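Local coordinates for peroxiredoxin (Akkermansia muciniphila, PDB 6KHX), which probably reduces hydrogen peroxide and organic hydroperoxides with a reactive cysteine, as a typical 2-Cys peroxiredoxin assembled from ten subunits, at residues B[39-44]-B[51-56]; B[79-84]-B[99-104]; B[83-88]-B[92-97]. One frame throughout, in Å; residues are numbered along the deposited sequence.

Interaction 1. Residues B[39-44]-B[51-56]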
ATOM      1  N   PHE B  39      40.857  11.216   4.969  1.00 25.71           N
ATOM      2  CA  PHE B  39      40.403  11.806   6.223  1.00 28.11           C
ATOM      3  C   PHE B  39      39.523  13.028   5.975  1.00 30.05           C
ATOM      4  O   PHE B  39      39.816  13.870   5.119  1.00 25.32           O
ATOM      5  CB  PHE B  39      41.588  12.152   7.164  1.00 27.28           C
ATOM      6  CG  PHE B  39      42.406  13.335   6.733  1.00 28.08           C
ATOM      7  CD1 PHE B  39      43.401  13.203   5.781  1.00 30.74           C
ATOM      8  CD2 PHE B  39      42.203  14.575   7.315  1.00 28.38           C
ATOM      9  CE1 PHE B  39      44.160  14.297   5.394  1.00 34.63           C
ATOM     10  CE2 PHE B  39      42.962  15.672   6.936  1.00 33.38           C
ATOM     11  CZ  PHE B  39      43.939  15.532   5.973  1.00 35.44           C
ATOM     12  N   PHE B  40      38.434  13.095   6.739  1.00 28.77           N
ATOM     13  CA  PHE B  40      37.462  14.179   6.723  1.00 31.04           C
ATOM     14  C   PHE B  40      37.660  15.060   7.950  1.00 34.76           C
ATOM     15  O   PHE B  40      37.877  14.548   9.059  1.00 37.98           O
ATOM     16  CB  PHE B  40      36.026  13.630   6.739  1.00 26.48           C
ATOM     17  CG  PHE B  40      35.697  12.709   5.593  1.00 28.61           C
ATOM     18  CD1 PHE B  40      36.107  11.384   5.607  1.00 28.24           C
ATOM     19  CD2 PHE B  40      34.950  13.162   4.516  1.00 31.39           C
ATOM     20  CE1 PHE B  40      35.800  10.536   4.560  1.00 31.71           C
ATOM     21  CE2 PHE B  40      34.632  12.317   3.468  1.00 31.99           C
ATOM     22  CZ  PHE B  40      35.054  11.001   3.489  1.00 27.41           C
ATOM     23  N   TYR B  41      37.520  16.369   7.748  1.00 29.30           N
ATOM     24  CA  TYR B  41      37.509  17.403   8.772  1.00 32.93           C
ATOM     25  C   TYR B  41      36.323  18.325   8.528  1.00 32.61           C
ATOM     26  O   TYR B  41      35.831  18.423   7.400  1.00 33.39           O
ATOM     27  CB  TYR B  41      38.816  18.211   8.768  1.00 26.65           C
ATOM     28  CG  TYR B  41      39.066  18.980   7.495  1.00 28.51           C
ATOM     29  CD1 TYR B  41      39.628  18.359   6.384  1.00 26.35           C
ATOM     30  CD2 TYR B  41      38.750  20.329   7.403  1.00 27.87           C
ATOM     31  CE1 TYR B  41      39.863  19.058   5.215  1.00 27.54           C
ATOM     32  CE2 TYR B  41      38.981  21.039   6.243  1.00 26.20           C
ATOM     33  CZ  TYR B  41      39.538  20.402   5.150  1.00 30.57           C
ATOM     34  OH  TYR B  41      39.766  21.111   3.987  1.00 29.81           O
ATOM     35  N   PRO B  42      35.845  19.038   9.573  1.00 33.61           N
ATOM     36  CA  PRO B  42      34.578  19.781   9.443  1.00 31.72           C
ATOM     37  C   PRO B  42      34.606  21.063   8.620  1.00 30.54           C
ATOM     38  O   PRO B  42      33.748  21.239   7.749  1.00 29.66           O
ATOM     39  CB  PRO B  42      34.202  20.087  10.902  1.00 32.63           C
ATOM     40  CG  PRO B  42      35.475  19.993  11.661  1.00 31.48           C
ATOM     41  CD  PRO B  42      36.281  18.935  10.978  1.00 31.99           C
ATOM     42  N   LYS B  43      35.546  21.971   8.877  1.00 38.13           N
ATOM     43  CA  LYS B  43      35.448  23.307   8.298  1.00 32.59           C
ATOM     44  C   LYS B  43      36.826  23.863   7.960  1.00 37.50           C
ATOM     45  O   LYS B  43      37.740  23.801   8.788  1.00 42.78           O
ATOM     46  CB  LYS B  43      34.753  24.257   9.278  1.00 35.77           C
ATOM     47  CG  LYS B  43      33.238  24.249   9.240  1.00 35.70           C
ATOM     48  CD  LYS B  43      32.688  25.191  10.296  1.00 33.09           C
ATOM     49  CE  LYS B  43      31.242  24.886  10.611  1.00 30.44           C
ATOM     50  NZ  LYS B  43      30.765  25.671  11.774  1.00 35.25           N
ATOM     51  N   ASP B  44      36.958  24.422   6.757  1.00 34.42           N
ATOM     52  CA  ASP B  44      38.118  25.238   6.422  1.00 34.23           C
ATOM     53  C   ASP B  44      38.169  26.473   7.317  1.00 35.64           C
ATOM     54  O   ASP B  44      37.141  26.970   7.782  1.00 32.55           O
ATOM     55  CB  ASP B  44      38.075  25.678   4.951  1.00 40.98           C
ATOM     56  CG  ASP B  44      38.420  24.561   3.977  1.00 36.82           C
ATOM     57  OD1 ASP B  44      38.731  23.438   4.419  1.00 33.43           O
ATOM     58  OD2 ASP B  44      38.394  24.820   2.757  1.00 36.35           O
ATOM     59  N   THR B  51      45.857  22.073  11.767  1.00 40.25           N
ATOM     60  CA  THR B  51      46.970  21.329  12.352  1.00 44.83           C
ATOM     61  C   THR B  51      47.021  19.907  11.813  1.00 44.85           C
ATOM     62  O   THR B  51      48.104  19.392  11.511  1.00 46.49           O
ATOM     63  CB  THR B  51      46.885  21.338  13.876  1.00 45.33           C
ATOM     64  OG1 THR B  51      45.938  20.363  14.330  1.00 39.13           O
ATOM     65  CG2 THR B  51      46.463  22.700  14.335  1.00 47.62           C
ATOM     66  N   GLU B  52      45.860  19.270  11.651  1.00 44.21           N
ATOM     67  CA  GLU B  52      45.847  17.929  11.070  1.00 39.93           C
ATOM     68  C   GLU B  52      46.324  17.953   9.621  1.00 40.39           C
ATOM     69  O   GLU B  52      47.132  17.108   9.210  1.00 39.58           O
ATOM     70  CB  GLU B  52      44.446  17.325  11.183  1.00 35.82           C
ATOM     71  CG  GLU B  52      43.963  17.215  12.624  1.00 37.64           C
ATOM     72  CD  GLU B  52      42.638  16.489  12.759  1.00 39.67           C
ATOM     73  OE1 GLU B  52      42.624  15.371  13.322  1.00 37.14           O
ATOM     74  OE2 GLU B  52      41.612  17.033  12.294  1.00 37.57           O
ATOM     75  N   LEU B  53      45.861  18.930   8.837  1.00 34.73           N
ATOM     76  CA  LEU B  53      46.260  18.995   7.434  1.00 37.95           C
ATOM     77  C   LEU B  53      47.760  19.248   7.290  1.00 46.15           C
ATOM     78  O   LEU B  53      48.445  18.593   6.488  1.00 44.81           O
ATOM     79  CB  LEU B  53      45.449  20.069   6.707  1.00 38.19           C
ATOM     80  CG  LEU B  53      44.003  19.694   6.351  1.00 43.08           C
ATOM     81  CD1 LEU B  53      43.050  20.882   6.461  1.00 34.72           C
ATOM     82  CD2 LEU B  53      43.943  19.095   4.951  1.00 42.76           C
ATOM     83  N   ILE B  54      48.291  20.196   8.068  1.00 47.37           N
ATOM     84  CA  ILE B  54      49.715  20.507   8.007  1.00 44.16           C
ATOM     85  C   ILE B  54      50.547  19.325   8.487  1.00 45.44           C
ATOM     86  O   ILE B  54      51.576  18.994   7.885  1.00 41.71           O
ATOM     87  CB  ILE B  54      50.018  21.785   8.807  1.00 43.28           C
ATOM     88  CG1 ILE B  54      49.407  22.992   8.100  1.00 38.95           C
ATOM     89  CG2 ILE B  54      51.518  21.974   8.948  1.00 43.52           C
ATOM     90  CD1 ILE B  54      49.334  24.228   8.963  1.00 45.86           C
ATOM     91  N   GLY B  55      50.125  18.666   9.571  1.00 41.20           N
ATOM     92  CA  GLY B  55      50.865  17.509  10.039  1.00 39.45           C
ATOM     93  C   GLY B  55      50.909  16.392   9.014  1.00 47.03           C
ATOM     94  O   GLY B  55      51.948  15.755   8.823  1.00 51.03           O
ATOM     95  N   PHE B  56      49.788  16.149   8.322  1.00 45.90           N
ATOM     96  CA  PHE B  56      49.803  15.165   7.242  1.00 41.45           C
ATOM     97  C   PHE B  56      50.756  15.588   6.131  1.00 42.78           C
ATOM     98  O   PHE B  56      51.398  14.741   5.496  1.00 41.82           O
ATOM     99  CB  PHE B  56      48.394  14.946   6.687  1.00 44.43           C
ATOM    100  CG  PHE B  56      47.653  13.811   7.342  1.00 38.76           C
ATOM    101  CD1 PHE B  56      48.026  12.498   7.109  1.00 36.05           C
ATOM    102  CD2 PHE B  56      46.566  14.057   8.164  1.00 32.99           C
ATOM    103  CE1 PHE B  56      47.348  11.453   7.711  1.00 31.45           C
ATOM    104  CE2 PHE B  56      45.884  13.018   8.760  1.00 28.78           C
ATOM    105  CZ  PHE B  56      46.274  11.714   8.531  1.00 29.20           C
TER
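Phe39 lays its ring over that of Phe56 in an offset stack, the centroids 4.4 Å apart and the planes only 16° from parallel. The overlap is partial: Phe39 CE1 sits 3.7 Å from Phe56 CD2, each ring covering the rim of the other's face. Leu53, one turn earlier on the helix, divides its two methyls between Phe39 and Tyr41. Leu53 CD2 lies 3.7 Å from Phe39 CZ. Leu53 CD1 stands over the face of Tyr41, 3.9 Å from the ring centroid, a CH-pi contact made by one branch of the leucine. Both aromatic rings reach the helix because their CG atoms lie between backbone N and carbonyl carbon (chi1 72° in Phe39, 63° in Tyr41).

The arrangement lays helix 48-58 on strand 35-40 of the central sheet of the thioredoxin-like fold. Pro42 opens the Pro-x-x-x-Thr-x-x-Cys sequence of peroxiredoxins, ending at Cys49, probably the peroxidatic cysteine. Glu52 turns its polar end elsewhere, to salt bridges with Arg138 and Arg161.

Tyr41 joins the apolar layer to a polar one: Tyr41 OH donates to Asp44 OD1 at 2.6 Å, and this oxygen, near the ring plane, receives it on its syn lone pair. Asp44 OD2 is probably taken in turn by His81. Between 39-44 and 51-56 the joining contacts are thus all between carbons, while the tyrosine rotation is probably fixed by the leucine over its face and the carboxylate at its hydroxyl.

Interaction 2. Residues B[79-84]-B[99-104]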
ATOM      1  N   PHE B  79      37.066  26.345  -3.789  1.00 38.22           N
ATOM      2  CA  PHE B  79      37.602  27.696  -3.684  1.00 38.61           C
ATOM      3  C   PHE B  79      37.973  28.063  -2.250  1.00 42.24           C
ATOM      4  O   PHE B  79      38.962  28.764  -2.029  1.00 42.66           O
ATOM      5  CB  PHE B  79      36.613  28.702  -4.270  1.00 34.78           C
ATOM      6  CG  PHE B  79      36.599  28.723  -5.769  1.00 37.71           C
ATOM      7  CD1 PHE B  79      35.806  27.845  -6.486  1.00 41.77           C
ATOM      8  CD2 PHE B  79      37.406  29.611  -6.466  1.00 41.17           C
ATOM      9  CE1 PHE B  79      35.808  27.865  -7.872  1.00 42.73           C
ATOM     10  CE2 PHE B  79      37.410  29.634  -7.849  1.00 36.82           C
ATOM     11  CZ  PHE B  79      36.614  28.760  -8.551  1.00 37.90           C
ATOM     12  N   SER B  80      37.220  27.592  -1.257  1.00 39.05           N
ATOM     13  CA  SER B  80      37.672  27.771   0.118  1.00 36.50           C
ATOM     14  C   SER B  80      38.967  27.005   0.370  1.00 43.42           C
ATOM     15  O   SER B  80      39.885  27.520   1.015  1.00 43.74           O
ATOM     16  CB  SER B  80      36.584  27.340   1.094  1.00 40.01           C
ATOM     17  OG  SER B  80      35.482  28.222   1.018  1.00 43.00           O
ATOM     18  N   HIS B  81      39.058  25.769  -0.135  1.00 43.04           N
ATOM     19  CA  HIS B  81      40.301  25.008  -0.033  1.00 38.39           C
ATOM     20  C   HIS B  81      41.461  25.769  -0.669  1.00 43.77           C
ATOM     21  O   HIS B  81      42.539  25.905  -0.072  1.00 43.29           O
ATOM     22  CB  HIS B  81      40.137  23.648  -0.712  1.00 29.70           C
ATOM     23  CG  HIS B  81      39.187  22.722  -0.019  1.00 35.00           C
ATOM     24  ND1 HIS B  81      38.609  23.014   1.198  1.00 37.16           N
ATOM     25  CD2 HIS B  81      38.699  21.513  -0.386  1.00 31.65           C
ATOM     26  CE1 HIS B  81      37.814  22.020   1.556  1.00 33.97           C
ATOM     27  NE2 HIS B  81      37.851  21.098   0.612  1.00 31.72           N
ATOM     28  N   TRP B  82      41.258  26.262  -1.892  1.00 40.98           N
ATOM     29  CA  TRP B  82      42.314  26.978  -2.598  1.00 40.47           C
ATOM     30  C   TRP B  82      42.721  28.248  -1.858  1.00 45.27           C
ATOM     31  O   TRP B  82      43.914  28.544  -1.728  1.00 44.56           O
ATOM     32  CB  TRP B  82      41.859  27.292  -4.023  1.00 42.04           C
ATOM     33  CG  TRP B  82      42.702  28.321  -4.704  1.00 48.52           C
ATOM     34  CD1 TRP B  82      43.853  28.110  -5.410  1.00 45.37           C
ATOM     35  CD2 TRP B  82      42.460  29.733  -4.740  1.00 42.58           C
ATOM     36  NE1 TRP B  82      44.339  29.306  -5.882  1.00 48.13           N
ATOM     37  CE2 TRP B  82      43.502  30.316  -5.484  1.00 42.41           C
ATOM     38  CE3 TRP B  82      41.459  30.559  -4.216  1.00 43.14           C
ATOM     39  CZ2 TRP B  82      43.572  31.685  -5.717  1.00 47.02           C
ATOM     40  CZ3 TRP B  82      41.530  31.915  -4.447  1.00 40.77           C
ATOM     41  CH2 TRP B  82      42.578  32.467  -5.191  1.00 44.60           C
ATOM     42  N   ALA B  83      41.748  29.020  -1.375  1.00 43.55           N
ATOM     43  CA  ALA B  83      42.072  30.197  -0.579  1.00 40.96           C
ATOM     44  C   ALA B  83      42.852  29.816   0.675  1.00 42.87           C
ATOM     45  O   ALA B  83      43.766  30.538   1.090  1.00 43.53           O
ATOM     46  CB  ALA B  83      40.791  30.950  -0.216  1.00 36.22           C
ATOM     47  N   TRP B  84      42.529  28.668   1.273  1.00 42.67           N
ATOM     48  CA  TRP B  84      43.167  28.284   2.527  1.00 43.09           C
ATOM     49  C   TRP B  84      44.613  27.856   2.309  1.00 48.28           C
ATOM     50  O   TRP B  84      45.480  28.142   3.144  1.00 45.51           O
ATOM     51  CB  TRP B  84      42.375  27.163   3.194  1.00 39.09           C
ATOM     52  CG  TRP B  84      42.523  27.122   4.672  1.00 39.78           C
ATOM     53  CD1 TRP B  84      43.011  28.109   5.473  1.00 42.68           C
ATOM     54  CD2 TRP B  84      42.170  26.037   5.539  1.00 40.12           C
ATOM     55  NE1 TRP B  84      42.983  27.708   6.789  1.00 39.03           N
ATOM     56  CE2 TRP B  84      42.474  26.438   6.854  1.00 37.67           C
ATOM     57  CE3 TRP B  84      41.625  24.766   5.330  1.00 38.32           C
ATOM     58  CZ2 TRP B  84      42.249  25.615   7.956  1.00 33.13           C
ATOM     59  CZ3 TRP B  84      41.408  23.948   6.425  1.00 34.87           C
ATOM     60  CH2 TRP B  84      41.719  24.377   7.720  1.00 35.70           C
ATOM     61  N   TYR B  99      49.041  17.603  -0.989  1.00 36.09           N
ATOM     62  CA  TYR B  99      48.255  16.431  -1.345  1.00 41.22           C
ATOM     63  C   TYR B  99      46.817  16.843  -1.672  1.00 44.02           C
ATOM     64  O   TYR B  99      46.402  17.969  -1.381  1.00 38.70           O
ATOM     65  CB  TYR B  99      48.308  15.399  -0.217  1.00 40.18           C
ATOM     66  CG  TYR B  99      47.847  15.910   1.119  1.00 41.65           C
ATOM     67  CD1 TYR B  99      46.498  15.908   1.455  1.00 39.13           C
ATOM     68  CD2 TYR B  99      48.757  16.382   2.054  1.00 41.29           C
ATOM     69  CE1 TYR B  99      46.070  16.372   2.680  1.00 42.33           C
ATOM     70  CE2 TYR B  99      48.339  16.846   3.283  1.00 40.80           C
ATOM     71  CZ  TYR B  99      46.997  16.842   3.588  1.00 44.43           C
ATOM     72  OH  TYR B  99      46.578  17.306   4.807  1.00 45.78           O
ATOM     73  N   PRO B 100      46.030  15.956  -2.290  1.00 40.51           N
ATOM     74  CA  PRO B 100      44.675  16.350  -2.710  1.00 42.81           C
ATOM     75  C   PRO B 100      43.771  16.646  -1.522  1.00 35.93           C
ATOM     76  O   PRO B 100      43.723  15.885  -0.552  1.00 33.14           O
ATOM     77  CB  PRO B 100      44.176  15.134  -3.500  1.00 37.93           C
ATOM     78  CG  PRO B 100      45.405  14.399  -3.900  1.00 39.51           C
ATOM     79  CD  PRO B 100      46.367  14.605  -2.769  1.00 39.35           C
ATOM     80  N   ILE B 101      43.060  17.767  -1.609  1.00 33.15           N
ATOM     81  CA  ILE B 101      42.015  18.127  -0.657  1.00 37.05           C
ATOM     82  C   ILE B 101      40.710  18.191  -1.435  1.00 36.95           C
ATOM     83  O   ILE B 101      40.506  19.108  -2.241  1.00 32.78           O
ATOM     84  CB  ILE B 101      42.301  19.452   0.056  1.00 35.36           C
ATOM     85  CG1 ILE B 101      43.737  19.455   0.600  1.00 39.11           C
ATOM     86  CG2 ILE B 101      41.270  19.673   1.156  1.00 33.05           C
ATOM     87  CD1 ILE B 101      44.169  20.775   1.221  1.00 35.50           C
ATOM     88  N   VAL B 102      39.840  17.204  -1.212  1.00 35.41           N
ATOM     89  CA  VAL B 102      38.613  17.040  -1.983  1.00 31.58           C
ATOM     90  C   VAL B 102      37.540  17.978  -1.453  1.00 31.25           C
ATOM     91  O   VAL B 102      37.400  18.168  -0.239  1.00 34.48           O
ATOM     92  CB  VAL B 102      38.145  15.575  -1.922  1.00 31.47           C
ATOM     93  CG1 VAL B 102      36.822  15.392  -2.669  1.00 27.97           C
ATOM     94  CG2 VAL B 102      39.213  14.667  -2.472  1.00 29.85           C
ATOM     95  N   SER B 103      36.749  18.539  -2.360  1.00 28.73           N
ATOM     96  CA  SER B 103      35.599  19.355  -1.992  1.00 32.24           C
ATOM     97  C   SER B 103      34.338  18.494  -2.062  1.00 32.39           C
ATOM     98  O   SER B 103      33.845  18.194  -3.154  1.00 33.71           O
ATOM     99  CB  SER B 103      35.490  20.569  -2.911  1.00 29.21           C
ATOM    100  OG  SER B 103      34.248  21.228  -2.731  1.00 30.30           O
ATOM    101  N   ASP B 104      33.808  18.115  -0.897  1.00 31.92           N
ATOM    102  CA  ASP B 104      32.543  17.377  -0.812  1.00 27.72           C
ATOM    103  C   ASP B 104      31.377  18.364  -0.759  1.00 27.23           C
ATOM    104  O   ASP B 104      30.598  18.419   0.192  1.00 26.69           O
ATOM    105  CB  ASP B 104      32.546  16.457   0.406  1.00 28.59           C
ATOM    106  CG  ASP B 104      31.278  15.608   0.515  1.00 29.89           C
ATOM    107  OD1 ASP B 104      30.572  15.417  -0.498  1.00 28.95           O
ATOM    108  OD2 ASP B 104      30.976  15.142   1.632  1.00 31.67           O
TER
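His81 meets strand 101-103 with both a face and an edge of its imidazole. Over the face lies the methyl CG2 of Ile101, 3.8 Å from the ring centroid and 21° off the normal, with His81 CD2 as its nearest ring atom at 3.5 Å. At the edge, His81 NE2 donates to Val102 O at 3.1 Å. This bond is bent, with an angle of 141° at the hydrogen; the oxygen stays close to the ring plane, but the nitrogen stands above the plane of the carbonyl. The ring's other nitrogen, ND1, is probably hydrogen-bonded to Asp44 OD2, so both ring nitrogens have partners.

These residues join the second and third elements of a beta-alpha-beta crossover, strand 68-74, helix 78-85 and strand 101-103, in the thioredoxin-like fold. The short axes approach to 8.9 Å and run at 149°, roughly antiparallel, as expected of a helix returning between parallel strands.

Packing thins beyond the imidazole. The side chain of Ser103 comes no nearer to it than 4.2 Å, from CB to His81 CD2, and sends OG to Asp76 O instead. On the helix, Phe79 points away from the strand, while partly exposed Trp82 stacks on His198 of a neighbouring subunit. Ser80 OG is hydrogen-bonded to Ser80 OG of another subunit.

Interaction 3. Residues B[83-88]-B[92-97]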
ATOM      1  N   ALA B  83      41.748  29.020  -1.375  1.00 43.55           N
ATOM      2  CA  ALA B  83      42.072  30.197  -0.579  1.00 40.96           C
ATOM      3  C   ALA B  83      42.852  29.816   0.675  1.00 42.87           C
ATOM      4  O   ALA B  83      43.766  30.538   1.090  1.00 43.53           O
ATOM      5  CB  ALA B  83      40.791  30.950  -0.216  1.00 36.22           C
ATOM      6  N   TRP B  84      42.529  28.668   1.273  1.00 42.67           N
ATOM      7  CA  TRP B  84      43.167  28.284   2.527  1.00 43.09           C
ATOM      8  C   TRP B  84      44.613  27.856   2.309  1.00 48.28           C
ATOM      9  O   TRP B  84      45.480  28.142   3.144  1.00 45.51           O
ATOM     10  CB  TRP B  84      42.375  27.163   3.194  1.00 39.09           C
ATOM     11  CG  TRP B  84      42.523  27.122   4.672  1.00 39.78           C
ATOM     12  CD1 TRP B  84      43.011  28.109   5.473  1.00 42.68           C
ATOM     13  CD2 TRP B  84      42.170  26.037   5.539  1.00 40.12           C
ATOM     14  NE1 TRP B  84      42.983  27.708   6.789  1.00 39.03           N
ATOM     15  CE2 TRP B  84      42.474  26.438   6.854  1.00 37.67           C
ATOM     16  CE3 TRP B  84      41.625  24.766   5.330  1.00 38.32           C
ATOM     17  CZ2 TRP B  84      42.249  25.615   7.956  1.00 33.13           C
ATOM     18  CZ3 TRP B  84      41.408  23.948   6.425  1.00 34.87           C
ATOM     19  CH2 TRP B  84      41.719  24.377   7.720  1.00 35.70           C
ATOM     20  N   VAL B  85      44.895  27.147   1.212  1.00 44.98           N
ATOM     21  CA  VAL B  85      46.282  26.801   0.920  1.00 48.09           C
ATOM     22  C   VAL B  85      47.090  28.012   0.478  1.00 50.32           C
ATOM     23  O   VAL B  85      48.321  27.925   0.386  1.00 54.18           O
ATOM     24  CB  VAL B  85      46.406  25.697  -0.151  1.00 45.82           C
ATOM     25  CG1 VAL B  85      45.609  24.461   0.253  1.00 46.17           C
ATOM     26  CG2 VAL B  85      46.006  26.216  -1.519  1.00 45.75           C
ATOM     27  N   ASN B  86      46.430  29.132   0.180  1.00 45.79           N
ATOM     28  CA  ASN B  86      47.108  30.383  -0.119  1.00 40.46           C
ATOM     29  C   ASN B  86      47.097  31.352   1.061  1.00 46.61           C
ATOM     30  O   ASN B  86      47.356  32.545   0.878  1.00 56.70           O
ATOM     31  CB  ASN B  86      46.501  31.034  -1.360  1.00 45.29           C
ATOM     32  CG  ASN B  86      46.973  30.376  -2.649  1.00 56.55           C
ATOM     33  OD1 ASN B  86      48.070  30.657  -3.134  1.00 63.89           O
ATOM     34  ND2 ASN B  86      46.145  29.503  -3.210  1.00 50.54           N
ATOM     35  N   THR B  87      46.792  30.866   2.263  1.00 48.07           N
ATOM     36  CA  THR B  87      46.886  31.661   3.479  1.00 49.46           C
ATOM     37  C   THR B  87      48.054  31.158   4.311  1.00 57.35           C
ATOM     38  O   THR B  87      48.119  29.955   4.597  1.00 53.34           O
ATOM     39  CB  THR B  87      45.592  31.575   4.294  1.00 45.08           C
ATOM     40  OG1 THR B  87      44.503  32.078   3.516  1.00 44.85           O
ATOM     41  CG2 THR B  87      45.710  32.393   5.575  1.00 46.30           C
ATOM     42  N   PRO B  88      48.981  32.026   4.728  1.00 59.83           N
ATOM     43  CA  PRO B  88      50.150  31.549   5.479  1.00 54.96           C
ATOM     44  C   PRO B  88      49.761  30.937   6.817  1.00 55.26           C
ATOM     45  O   PRO B  88      48.779  31.334   7.449  1.00 57.44           O
ATOM     46  CB  PRO B  88      51.001  32.815   5.660  1.00 56.06           C
ATOM     47  CG  PRO B  88      50.056  33.945   5.473  1.00 57.31           C
ATOM     48  CD  PRO B  88      49.046  33.475   4.471  1.00 53.42           C
ATOM     49  N   GLY B  92      46.821  31.216  10.427  1.00 54.33           N
ATOM     50  CA  GLY B  92      45.818  30.174  10.484  1.00 54.45           C
ATOM     51  C   GLY B  92      45.625  29.397   9.200  1.00 50.35           C
ATOM     52  O   GLY B  92      44.736  28.540   9.144  1.00 54.93           O
ATOM     53  N   GLY B  93      46.441  29.652   8.176  1.00 51.64           N
ATOM     54  CA  GLY B  93      46.295  28.994   6.896  1.00 46.35           C
ATOM     55  C   GLY B  93      47.009  27.655   6.819  1.00 45.74           C
ATOM     56  O   GLY B  93      47.665  27.202   7.756  1.00 46.86           O
ATOM     57  N   ILE B  94      46.870  27.015   5.659  1.00 47.00           N
ATOM     58  CA  ILE B  94      47.473  25.709   5.414  1.00 49.15           C
ATOM     59  C   ILE B  94      48.397  25.790   4.204  1.00 50.58           C
ATOM     60  O   ILE B  94      48.435  24.876   3.371  1.00 51.03           O
ATOM     61  CB  ILE B  94      46.401  24.617   5.226  1.00 48.72           C
ATOM     62  CG1 ILE B  94      45.426  24.997   4.107  1.00 42.94           C
ATOM     63  CG2 ILE B  94      45.671  24.341   6.538  1.00 39.18           C
ATOM     64  CD1 ILE B  94      44.612  23.842   3.617  1.00 40.81           C
ATOM     65  N   GLN B  95      49.150  26.882   4.105  1.00 51.96           N
ATOM     66  CA  GLN B  95      50.122  27.033   3.031  1.00 52.34           C
ATOM     67  C   GLN B  95      51.094  25.863   3.035  1.00 49.44           C
ATOM     68  O   GLN B  95      51.551  25.419   4.091  1.00 53.79           O
ATOM     69  CB  GLN B  95      50.886  28.347   3.206  1.00 53.72           C
ATOM     70  CG  GLN B  95      51.603  28.852   1.969  1.00 54.69           C
ATOM     71  CD  GLN B  95      52.111  30.279   2.146  1.00 67.35           C
ATOM     72  OE1 GLN B  95      51.438  31.245   1.774  1.00 64.70           O
ATOM     73  NE2 GLN B  95      53.300  30.417   2.723  1.00 60.56           N
ATOM     74  N   GLY B  96      51.403  25.354   1.844  1.00 43.05           N
ATOM     75  CA  GLY B  96      52.328  24.252   1.702  1.00 40.25           C
ATOM     76  C   GLY B  96      51.714  22.868   1.708  1.00 46.48           C
ATOM     77  O   GLY B  96      52.437  21.891   1.468  1.00 49.69           O
ATOM     78  N   VAL B  97      50.418  22.743   1.983  1.00 47.23           N
ATOM     79  CA  VAL B  97      49.744  21.454   1.870  1.00 44.24           C
ATOM     80  C   VAL B  97      49.556  21.131   0.392  1.00 43.17           C
ATOM     81  O   VAL B  97      48.927  21.894  -0.348  1.00 42.11           O
ATOM     82  CB  VAL B  97      48.408  21.461   2.621  1.00 43.03           C
ATOM     83  CG1 VAL B  97      47.623  20.195   2.319  1.00 41.76           C
ATOM     84  CG2 VAL B  97      48.653  21.597   4.120  1.00 43.02           C
TER
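Trp84 and Ile94 cross at about a right angle, and the isoleucine packs over one face of the indole. Ile94 CG2 stands almost centrally over the six-membered ring of Trp84, 3.8 Å from the centroid, while the CG1-CD1 branch reaches past it, so that Ile94 CD1 touches both Trp84 CE3 and Val85 CG1 at 3.6 Å. That double reach follows from placing Ile94 CG1 between backbone N and carbonyl carbon (chi1 55°). At the indole edge, Trp84 NE1 donates to Gly92 O at 3.1 Å, the oxygen tilted modestly from the ring plane. Were Trp84 replaced by an alanine, Gly92 O would probably lose this donor and a gap would open beneath Ile94.

The backbone sets these groups in position. Ile94 N gives a nearly straight bond (168°) to Trp84 O, which also accepts from Thr87 N on the opposite face of the carbonyl, so two bonds grip one oxygen as the helix ends. Gly93 N reaches Pro88 O at 3.0 Å, and Gly93 CA passes 3.1 Å from Thr87 O in a CA-H...O contact; a side chain at Gly93 would collide with that oxygen. A weak bond from Gln95 N adds to Thr87 O. Farther out, Thr87 OG1 returns to Ala83 O, and a type II turn from Ile94 to Val97 directs the chain onward.

The return of the chain through 92-97 thus closes the end of helix 78-85, with Trp84 against Cys49, Pro50 and Leu53 of helix 48-58 and with Val85 and Ile94 against Ile101 of strand 101-103.

Overall arrangement
The three contacts form one continuous patch, with centres 10 to 12 Å apart. Leu53 links interactions 1 and 3: Leu53 CD1 lies 3.5 Å from Trp84 CZ3, so the methyl over Tyr41 also meets the indole. Interactions 1 and 2 are joined by Leu53 O and Tyr99 OH, 2.8 Å apart, and by a probable Asp44-His81 hydrogen bond. Interactions 2 and 3 share Ala83 and Trp84 on helix 78-85 and meet where Ile101 CD1 comes 3.9 Å from Ile94 CD1. Together they pack helices 48-58 and 78-85 against the sheet and one another, around the region of Cys49, the probable peroxidatic residue, which Trp84 touches.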